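Local coordinates for protein transcobalamin-1 (Homo sapiens, PDB 4KKI) that binds vitamin B12 with femtomolar affinity, sequestering and carrying it and protecting it from the acid of the stomach, at residues 124-129 with 148-153; 131-134 with 139-142; 142-147 with 174-179. All blocks are in the same frame, centred on the assembly; numbering follows the deposited sequence.

Interaction 1 of 3, residues 124-129 with 148-153; sequences NKFQAE and SLDVLA
D150 and V151 receive the ring of F126 where helices 118-135 and 144-156 pack as a roughly antiparallel pair in the α6-α6 barrel; the axes of the two short segments run 10.3 Å apart at 143°. D150 comes first along the second helix. Its CB lies 3.5 Å from F126 CD1, approaching the ring obliquely, while its carboxylate oxygen OD2 sits in the ring plane at the edge, 3.8 Å from the same CD1. That oxygen also lies 4.5 Å from OE2 of E129, bringing two acidic groups close together in a buried place. Both oxygens hydrogen-bond the hydroxyl of S92, at the start of helix 92-102; the closeness may make one of the two acids easier to protonate. One residue on, V151 adds an apolar contact. F126 points its CG anti to the backbone N (chi1 171°), which swings the ring across the gap to both residues. Replacing it with an alanine would take the ring away from the V151 methyl and D150 CB and would probably open a gap between the helices. That methyl, V151 CG2, meets the far part of the F126 ring, 3.8 Å from CE1 and 3.9 Å from CZ.

Interaction 2 of 3, residues 131-134 with 139-142; sequences ENME and TPLT
N132 and M133, near the C-terminal end of helix 118-135, hold the returning chain at T139, P140 and L141. In N132 the CG is anti to the backbone N (chi1 -172°), so that the amide reaches out from the helix to the loop, presenting ND2 to the T139 carbonyl while OD1 lies against the CD2 methyl of L141. The hydrogen bond from N132 ND2 to T139 O, at 2.4 Å, is very short and its N-H...O angle of 127° is far from straight, so the exact length is doubtful. At the other end of the amide, N132 OD1 lies 3.3 Å from CD2 of L141. The leucine reaches it by holding CG anti to its own carbonyl carbon (chi1 -75°), and its CG also rests 3.8 Å from N132 CB, the two side chains meeting at a slant. M133 approaches the same carbonyl oxygen: M133 CA lies 3.5 Å from T139 O, a bent CA-H...O contact. The CG of M133 packs 3.4 Å from P140 N and 3.9 Å from P140 CB. Beyond these contacts, E129 takes up the polar atoms that follow, hydrogen-bonding T142 OG1 and, weakly, L141 N. The arrangement is that of a tight connection in an α-α hairpin, here turning the chain into helix 144-156 and delivering T142, whose carbonyl oxygen hydrogen-bonds cyanocobalamin.

Interaction 3 of 3, residues 142-147 with 174-179; sequences TNYYQL and NKNYYF
At the cobalamin site, the capped N terminus of helix 144-156 packs through Y144 against N174, N176 and Y177, a turn of chain leading into strand 178-179. N143 is the N-cap: its OD1 accepts from Q146 N at 2.8 Å, while its ND2 hydrogen-bonds cyanocobalamin, so one amide both closes the helix start and holds the ligand. Y144 turns its ring to the other segment. The CB of N176 sits over one face of the Y144 ring, 3.4 Å from the centroid and 13° off the normal, a CH-pi contact. Y177 offers a face to the edge of Y144 in a T-shaped pair, with planes 86° apart, and Y144 CD2 approaches Y177 CE2 to 4.0 Å. The N174 amide lies by the hydroxyl end of the Y144 ring, its CG 3.3 Å from Y144 OH. The tyrosine hydroxyls bind elsewhere, Y144 OH to H169 O and Y177 OH to F170 O. N174 forms an Asx turn, its OD1 accepting from N176 N at 2.9 Å. The same N174 OD1 takes an additional side-chain bond from N176 ND2 at 2.7 Å, on a lone pair in the carbonyl plane. With CG anti to its carbonyl carbon (chi1 -69°), N176 directs its amide so that ND2 meets both N174 OD1 and G138 O. One water completes the link, accepting from Y144 N and donating to N176 O, each at 2.8 Å.

In the fold
From the N terminus, helix 118-135 supplies one segment each to interactions 1 and 2. Interaction 2 closes the shortest loop, bringing 139-142 back onto the end of that helix, and lies wholly within the larger loop that interaction 1 closes when 148-153 pairs with 124-129. T142 ends interaction 2 and begins interaction 3, whose partner 174-179 arrives after helices 144-156 and 163-169. Interactions 1 and 3 cross along the chain, because 142-147 lies between the two segments of interaction 1 while 174-179 lies beyond them. The three meet in space: E129 with T142, F126 with L147, M133 with Y144. Together they tie two barrel helices, their connection and the segment before helix 185-203 beside the bound cobalamin.

Interaction 1 of 3, residues 124-129 with 148-153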
loop_
_atom_site.group_PDB
_atom_site.type_symbol
_atom_site.label_atom_id
_atom_site.label_comp_id
_atom_site.label_asym_id
_atom_site.label_seq_id
_atom_site.Cartn_x
_atom_site.Cartn_y
_atom_site.Cartn_z
ATOM N N ASN A 124 -13.725 13.743 -9.103
ATOM C CA ASN A 124 -12.958 14.935 -9.430
ATOM C C ASN A 124 -11.466 14.737 -9.176
ATOM O O ASN A 124 -10.633 15.096 -10.009
ATOM C CB ASN A 124 -13.476 16.148 -8.651
ATOM C CG ASN A 124 -14.924 16.469 -8.972
ATOM O OD1 ASN A 124 -15.415 16.157 -10.057
ATOM N ND2 ASN A 124 -15.615 17.098 -8.027
ATOM N N LYS A 125 -11.132 14.159 -8.026
ATOM C CA LYS A 125 -9.736 13.908 -7.684
ATOM C C LYS A 125 -9.105 12.918 -8.656
ATOM O O LYS A 125 -7.946 13.069 -9.040
ATOM C CB LYS A 125 -9.605 13.407 -6.243
ATOM C CG LYS A 125 -9.913 14.465 -5.194
ATOM C CD LYS A 125 -9.676 13.941 -3.788
ATOM C CE LYS A 125 -10.045 14.981 -2.741
ATOM N NZ LYS A 125 -9.221 16.212 -2.874
ATOM N N PHE A 126 -9.876 11.914 -9.057
ATOM C CA PHE A 126 -9.400 10.933 -10.026
ATOM C C PHE A 126 -9.175 11.585 -11.386
ATOM O O PHE A 126 -8.212 11.269 -12.083
ATOM C CB PHE A 126 -10.382 9.765 -10.142
ATOM C CG PHE A 126 -10.066 8.817 -11.263
ATOM C CD1 PHE A 126 -8.961 7.983 -11.194
ATOM C CD2 PHE A 126 -10.877 8.753 -12.383
ATOM C CE1 PHE A 126 -8.670 7.108 -12.224
ATOM C CE2 PHE A 126 -10.591 7.881 -13.416
ATOM C CZ PHE A 126 -9.486 7.058 -13.336
ATOM N N GLN A 127 -10.063 12.503 -11.756
ATOM C CA GLN A 127 -9.932 13.218 -13.018
ATOM C C GLN A 127 -8.744 14.176 -12.980
ATOM O O GLN A 127 -8.123 14.449 -14.007
ATOM C CB GLN A 127 -11.220 13.974 -13.350
ATOM C CG GLN A 127 -11.282 14.494 -14.778
ATOM C CD GLN A 127 -11.258 13.379 -15.810
ATOM O OE1 GLN A 127 -11.716 12.264 -15.551
ATOM N NE2 GLN A 127 -10.718 13.675 -16.987
ATOM N N ALA A 128 -8.428 14.682 -11.792
ATOM C CA ALA A 128 -7.273 15.554 -11.624
ATOM C C ALA A 128 -5.982 14.770 -11.848
ATOM O O ALA A 128 -5.014 15.296 -12.397
ATOM C CB ALA A 128 -7.278 16.200 -10.247
ATOM N N GLU A 129 -5.981 13.509 -11.422
ATOM C CA GLU A 129 -4.854 12.616 -11.666
ATOM C C GLU A 129 -4.649 12.449 -13.166
ATOM O O GLU A 129 -3.524 12.512 -13.662
ATOM C CB GLU A 129 -5.102 11.247 -11.027
ATOM C CG GLU A 129 -5.260 11.264 -9.514
ATOM C CD GLU A 129 -3.934 11.178 -8.780
ATOM O OE1 GLU A 129 -2.878 11.176 -9.449
ATOM O OE2 GLU A 129 -3.948 11.110 -7.532
ATOM N N SER A 148 -5.272 3.036 -8.996
ATOM C CA SER A 148 -5.976 1.760 -8.956
ATOM C C SER A 148 -6.990 1.765 -7.823
ATOM O O SER A 148 -8.105 1.267 -7.973
ATOM C CB SER A 148 -4.990 0.607 -8.770
ATOM O OG SER A 148 -4.030 0.581 -9.808
ATOM N N LEU A 149 -6.588 2.324 -6.686
ATOM C CA LEU A 149 -7.501 2.506 -5.564
ATOM C C LEU A 149 -8.704 3.341 -5.993
ATOM O O LEU A 149 -9.836 3.058 -5.602
ATOM C CB LEU A 149 -6.787 3.173 -4.384
ATOM C CG LEU A 149 -5.901 2.297 -3.497
ATOM C CD1 LEU A 149 -5.144 3.145 -2.482
ATOM C CD2 LEU A 149 -6.739 1.249 -2.791
ATOM N N ASP A 150 -8.452 4.363 -6.809
ATOM C CA ASP A 150 -9.514 5.245 -7.287
ATOM C C ASP A 150 -10.540 4.497 -8.128
ATOM O O ASP A 150 -11.741 4.574 -7.870
ATOM C CB ASP A 150 -8.929 6.402 -8.098
ATOM C CG ASP A 150 -8.031 7.296 -7.272
ATOM O OD1 ASP A 150 -8.214 7.349 -6.038
ATOM O OD2 ASP A 150 -7.136 7.940 -7.858
ATOM N N VAL A 151 -10.057 3.780 -9.136
ATOM C CA VAL A 151 -10.929 3.008 -10.010
ATOM C C VAL A 151 -11.690 1.948 -9.218
ATOM O O VAL A 151 -12.885 1.745 -9.429
ATOM C CB VAL A 151 -10.135 2.344 -11.153
ATOM C CG1 VAL A 151 -11.044 1.462 -11.998
ATOM C CG2 VAL A 151 -9.467 3.405 -12.013
ATOM N N LEU A 152 -10.995 1.289 -8.295
ATOM C CA LEU A 152 -11.600 0.247 -7.471
ATOM C C LEU A 152 -12.779 0.785 -6.666
ATOM O O LEU A 152 -13.864 0.202 -6.670
ATOM C CB LEU A 152 -10.557 -0.370 -6.535
ATOM C CG LEU A 152 -11.038 -1.431 -5.541
ATOM C CD1 LEU A 152 -11.692 -2.601 -6.264
ATOM C CD2 LEU A 152 -9.882 -1.916 -4.671
ATOM N N ALA A 153 -12.559 1.907 -5.987
ATOM C CA ALA A 153 -13.589 2.522 -5.157
ATOM C C ALA A 153 -14.772 3.021 -5.987
ATOM O O ALA A 153 -15.927 2.789 -5.628
ATOM C CB ALA A 153 -12.997 3.657 -4.334
#

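Interaction 2 of 3, residues 131-134 with 139-142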
loop_
_atom_site.group_PDB
_atom_site.type_symbol
_atom_site.label_atom_id
_atom_site.label_comp_id
_atom_site.label_asym_id
_atom_site.label_seq_id
_atom_site.Cartn_x
_atom_site.Cartn_y
_atom_site.Cartn_z
ATOM N N GLU A 131 -5.724 14.465 -15.635
ATOM C CA GLU A 131 -5.346 15.726 -16.263
ATOM C C GLU A 131 -3.903 16.098 -15.942
ATOM O O GLU A 131 -3.275 16.865 -16.671
ATOM C CB GLU A 131 -6.305 16.843 -15.846
ATOM C CG GLU A 131 -7.726 16.640 -16.359
ATOM C CD GLU A 131 -8.721 17.598 -15.735
ATOM O OE1 GLU A 131 -8.302 18.456 -14.930
ATOM O OE2 GLU A 131 -9.925 17.489 -16.049
ATOM N N ASN A 132 -3.376 15.548 -14.855
ATOM C CA ASN A 132 -1.977 15.767 -14.524
ATOM C C ASN A 132 -1.064 14.935 -15.418
ATOM O O ASN A 132 0.040 15.360 -15.756
ATOM C CB ASN A 132 -1.703 15.467 -13.051
ATOM C CG ASN A 132 -0.308 15.876 -12.629
ATOM O OD1 ASN A 132 -0.067 17.029 -12.278
ATOM N ND2 ASN A 132 0.622 14.931 -12.670
ATOM N N MET A 133 -1.532 13.751 -15.800
ATOM C CA MET A 133 -0.773 12.884 -16.695
ATOM C C MET A 133 -0.717 13.475 -18.098
ATOM O O MET A 133 0.289 13.349 -18.796
ATOM C CB MET A 133 -1.387 11.484 -16.745
ATOM C CG MET A 133 -1.287 10.716 -15.439
ATOM S SD MET A 133 -1.993 9.063 -15.550
ATOM C CE MET A 133 -1.062 8.390 -16.923
ATOM N N GLU A 134 -1.806 14.116 -18.508
ATOM C CA GLU A 134 -1.860 14.766 -19.809
ATOM C C GLU A 134 -0.932 15.973 -19.822
ATOM O O GLU A 134 -0.296 16.269 -20.833
ATOM C CB GLU A 134 -3.291 15.197 -20.126
ATOM C CG GLU A 134 -4.285 14.046 -20.148
ATOM C CD GLU A 134 -5.727 14.510 -20.220
ATOM O OE1 GLU A 134 -5.972 15.729 -20.095
ATOM O OE2 GLU A 134 -6.619 13.653 -20.399
ATOM N N THR A 139 2.780 11.366 -15.859
ATOM C CA THR A 139 2.921 11.221 -14.411
ATOM C C THR A 139 1.690 11.764 -13.689
ATOM O O THR A 139 1.333 12.930 -13.852
ATOM C CB THR A 139 4.179 11.942 -13.880
ATOM O OG1 THR A 139 5.327 11.497 -14.610
ATOM C CG2 THR A 139 4.384 11.645 -12.409
ATOM N N PRO A 140 1.028 10.915 -12.890
ATOM C CA PRO A 140 -0.137 11.359 -12.120
ATOM C C PRO A 140 0.275 12.260 -10.964
ATOM O O PRO A 140 1.468 12.472 -10.745
ATOM C CB PRO A 140 -0.724 10.048 -11.594
ATOM C CG PRO A 140 0.440 9.125 -11.523
ATOM C CD PRO A 140 1.319 9.487 -12.682
ATOM N N LEU A 141 -0.707 12.795 -10.245
ATOM C CA LEU A 141 -0.436 13.613 -9.071
ATOM C C LEU A 141 0.230 12.767 -7.997
ATOM O O LEU A 141 1.125 13.230 -7.292
ATOM C CB LEU A 141 -1.730 14.229 -8.535
ATOM C CG LEU A 141 -2.303 15.396 -9.340
ATOM C CD1 LEU A 141 -3.671 15.804 -8.811
ATOM C CD2 LEU A 141 -1.341 16.575 -9.307
ATOM N N THR A 142 -0.212 11.517 -7.887
ATOM C CA THR A 142 0.357 10.583 -6.926
ATOM C C THR A 142 1.053 9.413 -7.625
ATOM O O THR A 142 2.234 9.493 -7.954
ATOM C CB THR A 142 -0.714 10.045 -5.960
ATOM O OG1 THR A 142 -1.730 9.357 -6.700
ATOM C CG2 THR A 142 -1.348 11.190 -5.181
#

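Interaction 3 of 3, residues 142-147 with 174-179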
loop_
_atom_site.group_PDB
_atom_site.type_symbol
_atom_site.label_atom_id
_atom_site.label_comp_id
_atom_site.label_asym_id
_atom_site.label_seq_id
_atom_site.Cartn_x
_atom_site.Cartn_y
_atom_site.Cartn_z
ATOM N N THR A 142 -0.212 11.517 -7.887
ATOM C CA THR A 142 0.357 10.583 -6.926
ATOM C C THR A 142 1.053 9.413 -7.625
ATOM O O THR A 142 2.234 9.493 -7.954
ATOM C CB THR A 142 -0.714 10.045 -5.960
ATOM O OG1 THR A 142 -1.730 9.357 -6.700
ATOM C CG2 THR A 142 -1.348 11.190 -5.181
ATOM N N ASN A 143 0.314 8.332 -7.852
ATOM C CA ASN A 143 0.888 7.125 -8.434
ATOM C C ASN A 143 -0.203 6.185 -8.940
ATOM O O ASN A 143 -1.390 6.468 -8.785
ATOM C CB ASN A 143 1.756 6.413 -7.399
ATOM C CG ASN A 143 1.025 6.184 -6.095
ATOM O OD1 ASN A 143 0.121 5.356 -6.020
ATOM N ND2 ASN A 143 1.406 6.923 -5.061
ATOM N N TYR A 144 0.196 5.065 -9.538
ATOM C CA TYR A 144 -0.774 4.125 -10.093
ATOM C C TYR A 144 -1.422 3.239 -9.034
ATOM O O TYR A 144 -2.500 2.689 -9.252
ATOM C CB TYR A 144 -0.149 3.266 -11.194
ATOM C CG TYR A 144 -0.381 3.791 -12.590
ATOM C CD1 TYR A 144 -0.527 5.153 -12.830
ATOM C CD2 TYR A 144 -0.470 2.922 -13.668
ATOM C CE1 TYR A 144 -0.740 5.633 -14.111
ATOM C CE2 TYR A 144 -0.688 3.389 -14.948
ATOM C CZ TYR A 144 -0.823 4.744 -15.165
ATOM O OH TYR A 144 -1.042 5.207 -16.443
ATOM N N TYR A 145 -0.759 3.095 -7.893
ATOM C CA TYR A 145 -1.340 2.382 -6.767
ATOM C C TYR A 145 -2.609 3.103 -6.311
ATOM O O TYR A 145 -3.652 2.478 -6.110
ATOM C CB TYR A 145 -0.327 2.285 -5.628
ATOM C CG TYR A 145 -0.785 1.483 -4.435
ATOM C CD1 TYR A 145 -0.594 0.107 -4.382
ATOM C CD2 TYR A 145 -1.391 2.104 -3.351
ATOM C CE1 TYR A 145 -1.004 -0.630 -3.287
ATOM C CE2 TYR A 145 -1.804 1.377 -2.252
ATOM C CZ TYR A 145 -1.610 0.012 -2.224
ATOM O OH TYR A 145 -2.020 -0.710 -1.129
ATOM N N GLN A 146 -2.520 4.422 -6.170
ATOM C CA GLN A 146 -3.677 5.229 -5.794
ATOM C C GLN A 146 -4.682 5.305 -6.936
ATOM O O GLN A 146 -5.893 5.276 -6.712
ATOM C CB GLN A 146 -3.253 6.636 -5.367
ATOM C CG GLN A 146 -2.370 6.658 -4.131
ATOM C CD GLN A 146 -2.298 8.027 -3.483
ATOM O OE1 GLN A 146 -3.187 8.859 -3.660
ATOM N NE2 GLN A 146 -1.235 8.265 -2.725
ATOM N N LEU A 147 -4.174 5.393 -8.160
ATOM C CA LEU A 147 -5.026 5.419 -9.341
ATOM C C LEU A 147 -5.869 4.152 -9.405
ATOM O O LEU A 147 -7.034 4.185 -9.807
ATOM C CB LEU A 147 -4.184 5.547 -10.608
ATOM C CG LEU A 147 -4.908 6.094 -11.837
ATOM C CD1 LEU A 147 -5.199 7.577 -11.660
ATOM C CD2 LEU A 147 -4.097 5.850 -13.094
ATOM N N ASN A 174 2.870 0.478 -19.214
ATOM C CA ASN A 174 2.979 1.845 -18.712
ATOM C C ASN A 174 4.075 1.959 -17.661
ATOM O O ASN A 174 4.205 1.098 -16.792
ATOM C CB ASN A 174 1.648 2.321 -18.129
ATOM C CG ASN A 174 1.654 3.801 -17.796
ATOM O OD1 ASN A 174 2.202 4.221 -16.775
ATOM N ND2 ASN A 174 1.034 4.601 -18.655
ATOM N N LYS A 175 4.853 3.033 -17.746
ATOM C CA LYS A 175 6.023 3.214 -16.891
ATOM C C LYS A 175 5.679 3.279 -15.405
ATOM O O LYS A 175 6.507 2.948 -14.556
ATOM C CB LYS A 175 6.788 4.476 -17.302
ATOM C CG LYS A 175 5.963 5.752 -17.235
ATOM C CD LYS A 175 6.794 6.973 -17.595
ATOM C CE LYS A 175 5.972 8.249 -17.485
ATOM N NZ LYS A 175 6.777 9.463 -17.801
ATOM N N ASN A 176 4.456 3.695 -15.093
ATOM C CA ASN A 176 4.052 3.897 -13.706
ATOM C C ASN A 176 3.892 2.609 -12.906
ATOM O O ASN A 176 3.649 2.648 -11.700
ATOM C CB ASN A 176 2.768 4.724 -13.633
ATOM C CG ASN A 176 2.980 6.157 -14.066
ATOM O OD1 ASN A 176 3.501 6.973 -13.308
ATOM N ND2 ASN A 176 2.574 6.474 -15.291
ATOM N N TYR A 177 4.026 1.473 -13.582
ATOM C CA TYR A 177 3.995 0.182 -12.911
ATOM C C TYR A 177 5.379 -0.170 -12.381
ATOM O O TYR A 177 5.545 -1.155 -11.663
ATOM C CB TYR A 177 3.524 -0.912 -13.871
ATOM C CG TYR A 177 2.029 -0.962 -14.089
ATOM C CD1 TYR A 177 1.176 -1.417 -13.093
ATOM C CD2 TYR A 177 1.473 -0.579 -15.303
ATOM C CE1 TYR A 177 -0.193 -1.477 -13.294
ATOM C CE2 TYR A 177 0.108 -0.635 -15.513
ATOM C CZ TYR A 177 -0.719 -1.085 -14.506
ATOM O OH TYR A 177 -2.079 -1.141 -14.719
ATOM N N TYR A 178 6.368 0.644 -12.739
ATOM C CA TYR A 178 7.759 0.346 -12.417
ATOM C C TYR A 178 8.439 1.477 -11.651
ATOM O O TYR A 178 8.278 2.652 -11.979
ATOM C CB TYR A 178 8.545 0.045 -13.697
ATOM C CG TYR A 178 7.913 -1.021 -14.564
ATOM C CD1 TYR A 178 6.964 -0.691 -15.523
ATOM C CD2 TYR A 178 8.262 -2.358 -14.421
ATOM C CE1 TYR A 178 6.381 -1.661 -16.316
ATOM C CE2 TYR A 178 7.683 -3.336 -15.210
ATOM C CZ TYR A 178 6.743 -2.980 -16.154
ATOM O OH TYR A 178 6.162 -3.945 -16.943
ATOM N N PHE A 179 9.194 1.111 -10.621
ATOM C CA PHE A 179 10.041 2.060 -9.915
ATOM C C PHE A 179 11.488 1.737 -10.253
ATOM O O PHE A 179 12.122 0.919 -9.588
ATOM C CB PHE A 179 9.811 1.979 -8.408
ATOM C CG PHE A 179 8.439 2.412 -7.983
ATOM C CD1 PHE A 179 7.778 3.424 -8.658
ATOM C CD2 PHE A 179 7.807 1.802 -6.912
ATOM C CE1 PHE A 179 6.513 3.824 -8.272
ATOM C CE2 PHE A 179 6.541 2.196 -6.521
ATOM C CZ PHE A 179 5.894 3.209 -7.202
HETATM O O HOH W 1 2.997 4.667 -9.825
#